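Local coordinates for haloacid dehalogenase (Pseudomonas aeruginosa, PDB 3UMC), which probably hydrolyses the carbon-halogen bond of L-2-haloacids, as a member of the haloacid dehalogenase-like hydrolase superfamily, at residues H89-E94 with L109-T113; A197-Y201 with D229-Q234; A127-L132 with L243-H247. All blocks are in the same frame, centred on the assembly; numbering follows the deposited sequence.

Contact 1 of 3, residues H89-E94 with L109-T113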
loop_
_atom_site.group_PDB
_atom_site.type_symbol
_atom_site.label_atom_id
_atom_site.label_comp_id
_atom_site.label_asym_id
_atom_site.label_seq_id
_atom_site.Cartn_x
_atom_site.Cartn_y
_atom_site.Cartn_z
ATOM N N HIS A 89 -7.152 -3.940 -20.313
ATOM C CA HIS A 89 -6.040 -4.318 -21.170
ATOM C C HIS A 89 -6.310 -5.624 -21.934
ATOM O O HIS A 89 -5.951 -5.745 -23.114
ATOM C CB HIS A 89 -4.715 -4.436 -20.405
ATOM C CG HIS A 89 -4.128 -3.111 -20.011
ATOM N ND1 HIS A 89 -3.042 -2.991 -19.168
ATOM C CD2 HIS A 89 -4.502 -1.851 -20.320
ATOM C CE1 HIS A 89 -2.750 -1.718 -19.014
ATOM N NE2 HIS A 89 -3.615 -1.007 -19.707
ATOM N N ARG A 90 -6.909 -6.593 -21.244
ATOM C CA ARG A 90 -7.256 -7.880 -21.867
ATOM C C ARG A 90 -8.260 -7.735 -23.016
ATOM O O ARG A 90 -7.992 -8.178 -24.109
ATOM C CB ARG A 90 -7.796 -8.877 -20.829
ATOM C CG ARG A 90 -8.564 -10.111 -21.409
ATOM C CD ARG A 90 -7.798 -10.809 -22.538
ATOM N NE ARG A 90 -6.903 -11.853 -22.045
ATOM C CZ ARG A 90 -7.258 -13.120 -21.792
ATOM N NH1 ARG A 90 -8.506 -13.545 -21.968
ATOM N NH2 ARG A 90 -6.340 -13.969 -21.352
ATOM N N GLN A 91 -9.408 -7.138 -22.718
ATOM C CA GLN A 91 -10.426 -6.801 -23.701
ATOM C C GLN A 91 -9.783 -6.143 -24.907
ATOM O O GLN A 91 -9.814 -6.684 -25.989
ATOM C CB GLN A 91 -11.473 -5.828 -23.123
ATOM C CG GLN A 91 -12.563 -6.445 -22.275
ATOM C CD GLN A 91 -13.820 -5.568 -22.216
ATOM O OE1 GLN A 91 -14.945 -6.052 -22.480
ATOM N NE2 GLN A 91 -13.638 -4.267 -21.901
ATOM N N SER A 92 -9.210 -4.963 -24.713
ATOM C CA SER A 92 -8.686 -4.176 -25.829
ATOM C C SER A 92 -7.688 -4.961 -26.677
ATOM O O SER A 92 -7.682 -4.800 -27.887
ATOM C CB SER A 92 -8.031 -2.881 -25.329
ATOM O OG SER A 92 -6.912 -3.188 -24.520
ATOM N N LEU A 93 -6.864 -5.794 -26.048
ATOM C CA LEU A 93 -5.935 -6.640 -26.780
ATOM C C LEU A 93 -6.670 -7.645 -27.721
ATOM O O LEU A 93 -6.222 -7.876 -28.853
ATOM C CB LEU A 93 -5.015 -7.399 -25.833
ATOM C CG LEU A 93 -4.035 -8.393 -26.477
ATOM C CD1 LEU A 93 -3.162 -7.742 -27.507
ATOM C CD2 LEU A 93 -3.161 -9.032 -25.434
ATOM N N GLU A 94 -7.766 -8.248 -27.243
ATOM C CA GLU A 94 -8.548 -9.179 -28.073
ATOM C C GLU A 94 -9.098 -8.420 -29.291
ATOM O O GLU A 94 -8.947 -8.864 -30.426
ATOM C CB GLU A 94 -9.685 -9.857 -27.283
ATOM C CG GLU A 94 -9.268 -11.077 -26.422
ATOM C CD GLU A 94 -10.438 -11.647 -25.557
ATOM O OE1 GLU A 94 -11.611 -11.218 -25.748
ATOM O OE2 GLU A 94 -10.176 -12.525 -24.690
ATOM N N LEU A 109 -2.683 -14.622 -24.922
ATOM C CA LEU A 109 -3.407 -13.433 -24.515
ATOM C C LEU A 109 -3.031 -13.036 -23.067
ATOM O O LEU A 109 -2.921 -11.852 -22.743
ATOM C CB LEU A 109 -4.918 -13.631 -24.623
ATOM C CG LEU A 109 -5.550 -13.662 -26.014
ATOM C CD1 LEU A 109 -7.006 -14.181 -25.910
ATOM C CD2 LEU A 109 -5.508 -12.292 -26.706
ATOM N N GLN A 110 -2.837 -14.025 -22.207
ATOM C CA GLN A 110 -2.521 -13.763 -20.812
ATOM C C GLN A 110 -1.130 -13.194 -20.727
ATOM O O GLN A 110 -0.895 -12.232 -20.008
ATOM C CB GLN A 110 -2.638 -15.030 -19.963
ATOM C CG GLN A 110 -4.080 -15.393 -19.711
ATOM C CD GLN A 110 -4.257 -16.602 -18.825
ATOM O OE1 GLN A 110 -3.304 -17.092 -18.199
ATOM N NE2 GLN A 110 -5.491 -17.098 -18.763
ATOM N N ARG A 111 -0.230 -13.791 -21.489
ATOM C CA ARG A 111 1.141 -13.374 -21.538
ATOM C C ARG A 111 1.278 -11.926 -22.037
ATOM O O ARG A 111 1.991 -11.133 -21.440
ATOM C CB ARG A 111 1.913 -14.309 -22.448
ATOM C CG ARG A 111 3.379 -14.137 -22.339
ATOM C CD ARG A 111 4.060 -14.680 -23.573
ATOM N NE ARG A 111 5.500 -14.535 -23.462
ATOM C CZ ARG A 111 6.382 -15.206 -24.193
ATOM N NH1 ARG A 111 5.981 -16.092 -25.105
ATOM N NH2 ARG A 111 7.678 -14.986 -24.005
ATOM N N ILE A 112 0.585 -11.590 -23.114
ATOM C CA ILE A 112 0.727 -10.274 -23.719
ATOM C C ILE A 112 0.129 -9.174 -22.821
ATOM O O ILE A 112 0.730 -8.153 -22.647
ATOM C CB ILE A 112 0.119 -10.244 -25.153
ATOM C CG1 ILE A 112 0.915 -11.184 -26.092
ATOM C CG2 ILE A 112 0.084 -8.840 -25.740
ATOM C CD1 ILE A 112 0.072 -11.660 -27.294
ATOM N N THR A 113 -1.050 -9.420 -22.279
ATOM C CA THR A 113 -1.667 -8.572 -21.289
ATOM C C THR A 113 -0.784 -8.236 -20.085
ATOM O O THR A 113 -0.929 -7.148 -19.506
ATOM C CB THR A 113 -2.950 -9.228 -20.813
ATOM O OG1 THR A 113 -3.846 -9.241 -21.917
ATOM C CG2 THR A 113 -3.590 -8.461 -19.662
HETATM O O HOH W 1 -2.385 -5.393 -18.126
#

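Contact 2 of 3, residues A197-Y201 with D229-Q234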
loop_
_atom_site.group_PDB
_atom_site.type_symbol
_atom_site.label_atom_id
_atom_site.label_comp_id
_atom_site.label_asym_id
_atom_site.label_seq_id
_atom_site.Cartn_x
_atom_site.Cartn_y
_atom_site.Cartn_z
ATOM N N ALA A 197 3.196 14.361 -11.462
ATOM C CA ALA A 197 2.796 13.713 -12.715
ATOM C C ALA A 197 3.432 14.324 -13.930
ATOM O O ALA A 197 3.789 15.461 -13.933
ATOM C CB ALA A 197 1.240 13.800 -12.919
ATOM N N ALA A 198 3.473 13.557 -15.004
ATOM C CA ALA A 198 3.899 14.042 -16.314
ATOM C C ALA A 198 2.739 14.530 -17.169
ATOM O O ALA A 198 2.909 14.889 -18.354
ATOM C CB ALA A 198 4.645 12.920 -17.036
ATOM N N HIS A 199 1.526 14.517 -16.632
ATOM C CA HIS A 199 0.339 14.791 -17.492
ATOM C C HIS A 199 -0.468 15.929 -16.851
ATOM O O HIS A 199 -0.837 15.880 -15.624
ATOM C CB HIS A 199 -0.465 13.500 -17.773
ATOM C CG HIS A 199 0.386 12.316 -18.114
ATOM N ND1 HIS A 199 0.584 11.255 -17.250
ATOM C CD2 HIS A 199 1.228 12.121 -19.136
ATOM C CE1 HIS A 199 1.432 10.413 -17.791
ATOM N NE2 HIS A 199 1.825 10.911 -18.952
ATOM N N ASN A 200 -0.644 17.003 -17.606
ATOM C CA ASN A 200 -1.307 18.191 -17.050
ATOM C C ASN A 200 -2.746 17.917 -16.612
ATOM O O ASN A 200 -3.173 18.578 -15.686
ATOM C CB ASN A 200 -1.333 19.346 -18.062
ATOM C CG ASN A 200 0.043 20.028 -18.204
ATOM O OD1 ASN A 200 0.424 20.894 -17.419
ATOM N ND2 ASN A 200 0.764 19.651 -19.237
ATOM N N TYR A 201 -3.471 16.969 -17.273
ATOM C CA TYR A 201 -4.865 16.712 -16.931
ATOM C C TYR A 201 -4.972 16.215 -15.487
ATOM O O TYR A 201 -5.904 16.521 -14.778
ATOM C CB TYR A 201 -5.547 15.697 -17.898
ATOM C CG TYR A 201 -5.382 14.293 -17.397
ATOM C CD1 TYR A 201 -6.303 13.754 -16.510
ATOM C CD2 TYR A 201 -4.223 13.530 -17.709
ATOM C CE1 TYR A 201 -6.113 12.455 -15.965
ATOM C CE2 TYR A 201 -4.039 12.243 -17.197
ATOM C CZ TYR A 201 -4.984 11.716 -16.318
ATOM O OH TYR A 201 -4.833 10.460 -15.757
ATOM N N ASP A 229 1.673 17.322 -23.558
ATOM C CA ASP A 229 2.276 17.367 -22.249
ATOM C C ASP A 229 3.781 17.568 -22.371
ATOM O O ASP A 229 4.515 16.987 -21.593
ATOM C CB ASP A 229 1.962 16.096 -21.412
ATOM C CG ASP A 229 0.521 16.069 -20.915
ATOM O OD1 ASP A 229 0.056 17.132 -20.438
ATOM O OD2 ASP A 229 -0.134 15.005 -20.945
ATOM N N LEU A 230 4.195 18.428 -23.321
ATOM C CA LEU A 230 5.577 18.785 -23.511
ATOM C C LEU A 230 5.992 19.824 -22.479
ATOM O O LEU A 230 7.143 19.931 -22.142
ATOM C CB LEU A 230 5.858 19.271 -24.946
ATOM C CG LEU A 230 5.624 18.225 -26.038
ATOM C CD1 LEU A 230 6.104 18.725 -27.440
ATOM C CD2 LEU A 230 6.317 16.908 -25.682
ATOM N N ALA A 231 5.024 20.561 -21.966
ATOM C CA ALA A 231 5.296 21.594 -21.023
ATOM C C ALA A 231 4.168 21.797 -20.033
ATOM O O ALA A 231 3.101 21.240 -20.169
ATOM C CB ALA A 231 5.597 22.953 -21.782
ATOM N N ALA A 232 4.443 22.605 -19.022
ATOM C CA ALA A 232 3.453 22.917 -18.002
ATOM C C ALA A 232 2.407 23.915 -18.587
ATOM O O ALA A 232 2.767 24.963 -19.146
ATOM C CB ALA A 232 4.095 23.445 -16.711
ATOM N N GLU A 233 1.132 23.547 -18.434
ATOM C CA GLU A 233 -0.006 24.311 -18.930
ATOM C C GLU A 233 -0.607 25.205 -17.847
ATOM O O GLU A 233 -1.429 26.056 -18.156
ATOM C CB GLU A 233 -1.078 23.358 -19.482
ATOM C CG GLU A 233 -0.729 22.955 -20.889
ATOM C CD GLU A 233 -1.330 21.679 -21.300
ATOM O OE1 GLU A 233 -2.331 21.283 -20.662
ATOM O OE2 GLU A 233 -0.793 21.058 -22.266
ATOM N N GLN A 234 -0.194 25.012 -16.601
ATOM C CA GLN A 234 -0.515 25.938 -15.516
ATOM C C GLN A 234 0.731 26.131 -14.670
ATOM O O GLN A 234 1.698 25.438 -14.820
ATOM C CB GLN A 234 -1.606 25.419 -14.572
ATOM C CG GLN A 234 -3.012 25.094 -15.138
ATOM C CD GLN A 234 -4.056 24.963 -13.971
ATOM O OE1 GLN A 234 -3.941 25.603 -12.901
ATOM N NE2 GLN A 234 -5.051 24.120 -14.183
HETATM O O HOH W 2 5.148 14.869 -20.119
HETATM O O HOH W 3 -2.648 15.841 -19.972
#

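Contact 3 of 3, residues A127-L132 with L243-H247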
loop_
_atom_site.group_PDB
_atom_site.type_symbol
_atom_site.label_atom_id
_atom_site.label_comp_id
_atom_site.label_asym_id
_atom_site.label_seq_id
_atom_site.Cartn_x
_atom_site.Cartn_y
_atom_site.Cartn_z
ATOM N N ALA A 127 16.438 6.649 -8.345
ATOM C CA ALA A 127 17.284 7.458 -7.456
ATOM C C ALA A 127 16.470 8.536 -6.800
ATOM O O ALA A 127 16.706 8.872 -5.621
ATOM C CB ALA A 127 18.453 8.112 -8.176
ATOM N N GLY A 128 15.634 9.163 -7.608
ATOM C CA GLY A 128 14.832 10.263 -7.155
ATOM C C GLY A 128 13.824 9.780 -6.116
ATOM O O GLY A 128 13.605 10.442 -5.129
HETATM N N MSE A 129 13.226 8.623 -6.337
HETATM C CA MSE A 129 12.270 8.128 -5.333
HETATM C C MSE A 129 13.011 7.863 -3.991
HETATM O O MSE A 129 12.504 8.223 -2.909
HETATM C CB MSE A 129 11.523 6.912 -5.848
HETATM C CG MSE A 129 10.434 7.225 -6.871
HETATM SE SE MSE A 129 9.560 5.628 -7.408
HETATM C CE MSE A 129 8.326 5.415 -5.854
ATOM N N HIS A 130 14.218 7.268 -4.075
ATOM C CA HIS A 130 15.013 6.988 -2.889
ATOM C C HIS A 130 15.421 8.194 -2.234
ATOM O O HIS A 130 15.507 8.185 -1.020
ATOM C CB HIS A 130 16.230 6.095 -3.169
ATOM C CG HIS A 130 15.873 4.655 -3.261
ATOM N ND1 HIS A 130 15.343 3.977 -2.190
ATOM C CD2 HIS A 130 15.847 3.809 -4.304
ATOM C CE1 HIS A 130 15.082 2.734 -2.562
ATOM N NE2 HIS A 130 15.362 2.615 -3.847
ATOM N N ALA A 131 15.679 9.278 -2.984
ATOM C CA ALA A 131 15.939 10.545 -2.340
ATOM C C ALA A 131 14.695 11.139 -1.596
ATOM O O ALA A 131 14.793 11.647 -0.467
ATOM C CB ALA A 131 16.470 11.586 -3.386
ATOM N N LEU A 132 13.572 11.190 -2.285
ATOM C CA LEU A 132 12.365 11.789 -1.752
ATOM C C LEU A 132 11.838 11.028 -0.554
ATOM O O LEU A 132 11.191 11.620 0.299
ATOM C CB LEU A 132 11.279 11.873 -2.835
ATOM C CG LEU A 132 11.592 12.782 -4.004
ATOM C CD1 LEU A 132 10.811 12.408 -5.282
ATOM C CD2 LEU A 132 11.397 14.244 -3.597
ATOM N N LEU A 243 13.078 13.545 -11.144
ATOM C CA LEU A 243 12.759 13.380 -9.723
ATOM C C LEU A 243 13.805 13.796 -8.778
ATOM O O LEU A 243 13.485 14.104 -7.607
ATOM C CB LEU A 243 12.383 11.951 -9.367
ATOM C CG LEU A 243 10.933 11.520 -9.544
ATOM C CD1 LEU A 243 10.576 11.344 -11.004
ATOM C CD2 LEU A 243 10.719 10.197 -8.813
ATOM N N LEU A 244 15.080 13.761 -9.192
ATOM C CA LEU A 244 16.137 14.206 -8.264
ATOM C C LEU A 244 16.130 15.723 -8.190
ATOM O O LEU A 244 16.333 16.300 -7.123
ATOM C CB LEU A 244 17.561 13.716 -8.696
ATOM C CG LEU A 244 17.920 12.311 -8.245
ATOM C CD1 LEU A 244 19.230 11.783 -9.002
ATOM C CD2 LEU A 244 18.053 12.195 -6.658
ATOM N N ASP A 245 15.914 16.359 -9.338
ATOM C CA ASP A 245 15.701 17.803 -9.368
ATOM C C ASP A 245 14.464 18.241 -8.556
ATOM O O ASP A 245 14.486 19.277 -7.924
ATOM C CB ASP A 245 15.638 18.296 -10.803
ATOM C CG ASP A 245 15.511 19.817 -10.903
ATOM O OD1 ASP A 245 16.428 20.518 -10.409
ATOM O OD2 ASP A 245 14.468 20.306 -11.465
ATOM N N LEU A 246 13.422 17.412 -8.514
ATOM C CA LEU A 246 12.258 17.651 -7.618
ATOM C C LEU A 246 12.735 17.591 -6.173
ATOM O O LEU A 246 12.451 18.497 -5.386
ATOM C CB LEU A 246 11.117 16.647 -7.861
ATOM C CG LEU A 246 9.870 16.760 -6.963
ATOM C CD1 LEU A 246 9.251 18.148 -7.097
ATOM C CD2 LEU A 246 8.838 15.663 -7.244
ATOM N N HIS A 247 13.490 16.561 -5.834
ATOM C CA HIS A 247 14.115 16.516 -4.527
ATOM C C HIS A 247 14.996 17.754 -4.194
ATOM O O HIS A 247 14.839 18.336 -3.123
ATOM C CB HIS A 247 14.885 15.230 -4.283
ATOM C CG HIS A 247 15.540 15.183 -2.942
ATOM N ND1 HIS A 247 16.912 15.207 -2.787
ATOM C CD2 HIS A 247 15.016 15.130 -1.692
ATOM C CE1 HIS A 247 17.199 15.154 -1.492
ATOM N NE2 HIS A 247 16.067 15.098 -0.812
#

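Contact 1 of 3, residues H89-E94 with L109-T113
Arg90 spreads its guanidinium over Leu109, whose CB lies under one face, 3.7 Å from Arg90 CZ and offset toward the rim. The arginine gets there by bending: CG points away from the backbone N (chi1 163°), and folds at chi2 and chi3 bring the end back across the second helix. A long, flexible residue suits this partly exposed place: its apolar stem follows its own helix and its flat charged end lies on Leu109, with acidic partners beside it. Arg90 NH1 pairs weakly with Glu94 OE2 at 3.4 Å, one turn on, and has a salt-bridge partner in Glu106. Deeper in, Leu93 CD2 presses on Ile112 CG2 at 3.3 Å, tighter than usual for two methyl groups, while Leu93 CG meets Leu109 CD2 at 4.2 Å. Thr113, facing Leu93 CD2 and the backbone of Arg90, keeps its OG1 satisfied by turning it back to Leu109 O (2.9 Å). A water joins His89 ND1 to Thr113 O, and the His89 ring stacks on Trp116. The axes of the two short segments cross at 116°, 9.7 Å apart. Trp64 of helix 57-67 touches both Leu93 and Ile112, and Phe44 and Leu47 of helix 36-50 meet Ile112, setting the pair among helices.

Contact 2 of 3, residues A197-Y201 with D229-Q234
Asn200 and Asp229 meet because each turns its CG back beside its own backbone N (chi1 -75° and -73°), so that amide and carboxylate slide past each other in opposite directions. Asp229 OD1 is gripped twice: by Asn200 N at 2.9 Å, almost straight and from above the carboxylate plane, and by Asn200 ND2, also at 2.9 Å, on the anti lone pair. The second hydrogen of the amide goes to Ala231 O, 3.0 Å from ND2 and in the amide plane. Asn200 OD1 in turn accepts Glu233 N at 2.9 Å, from above its carbonyl plane, and a further bond from Trp236 NE1. Asparagine suits this buried place since one short side chain both donates and accepts, holding a loop without regular structure by its backbone; these bonds together fix the rotation of the amide. The carboxylate of Glu233 stacks on the amide, planes 17° apart, with OE1 3.4 Å from Asn200 CB.

His199 occupies the N-cap position of helix 200-208, and the aspartate beside the first turn would probably be favoured by the helix dipole. Asp229 OD2 is a neighbour at the His199 ring edge, 3.5 Å from His199 CB, while His199 NE2 is hydrogen-bonded to Glu221 OE1. OD2 accepts a hydrogen bond from a water, which in turn accepts one from Tyr201 N. A second water spans Ala198 O and Asp229 O.

Segment 229-234 belongs to the loop connecting strand 212-216 to strand 238-240, while 197-201 leads from the end of strand 193-197 into helix 200-208. Phe215 of strand 212-216 touches both Asn200 and Ala232, and His199 reaches Asp28 and Thr32 in the loop after strand 24-27, where enzymes of this superfamily carry their nucleophilic aspartate.

Contact 3 of 3, residues A127-L132 with L243-H247
Leu244 lays its side chain across Gly128 and between two alanines of the facing helix. Its CB makes no close contact across the seam; CG, set beside the backbone N (chi1 -84°), then settles 3.9 Å from Gly128 CA. From there the branches part: CD1 goes to Ala127 CB at 3.8 Å, and CD2 lodges against Ala131 CB at 3.7 Å while also touching Ala127 O. Gly128 has no side chain to hold the helices apart, so its CA comes within 3.7 Å of Leu243 CB and the axes of the two short segments run only 8.0 Å apart, 23° from parallel. Leu243 points the same way as Met129, modelled as selenomethionine, and its CD2 rests 3.6 Å from Met129 CG. One turn on, the small Ala131 lets a ring lie over it: its CB makes a CH-pi contact 3.9 Å from the centroid of the His247 ring, 20° off the normal. Leu132 slides past His247 the opposite way, bringing CD2 to His247 CB.

Leu132 and Leu243 both reach Phe27 of strand 24-27, and Leu246 reaches strands 212-216 and 238-240, so the two helices lie together against the parallel sheet. With no hydrogen bond or salt bridge between the segments, their union depends on close apolar fit, supplemented by the histidine ring: small residues set the spacing and leucines fill the seam.

Contact 1 lies in an all-helical part, consistent with the cap of L-2-haloacid dehalogenases, whereas contacts 2 and 3 belong to the Rossmann-like core with its parallel sheet. Centre to centre, contact 1 is 29 Å from contact 2 and 34 Å from contact 3, on the opposite side of the chain's centre from both. Contacts 2 and 3 are nearer, 19 Å between centres and about 7 Å between nearest atoms, and contact 2 is nested in the loop that contact 3 closes. Contact 2 probably borders the active site, expected between core and cap near Asp28; contact 3 secures the C-terminal helix to the core.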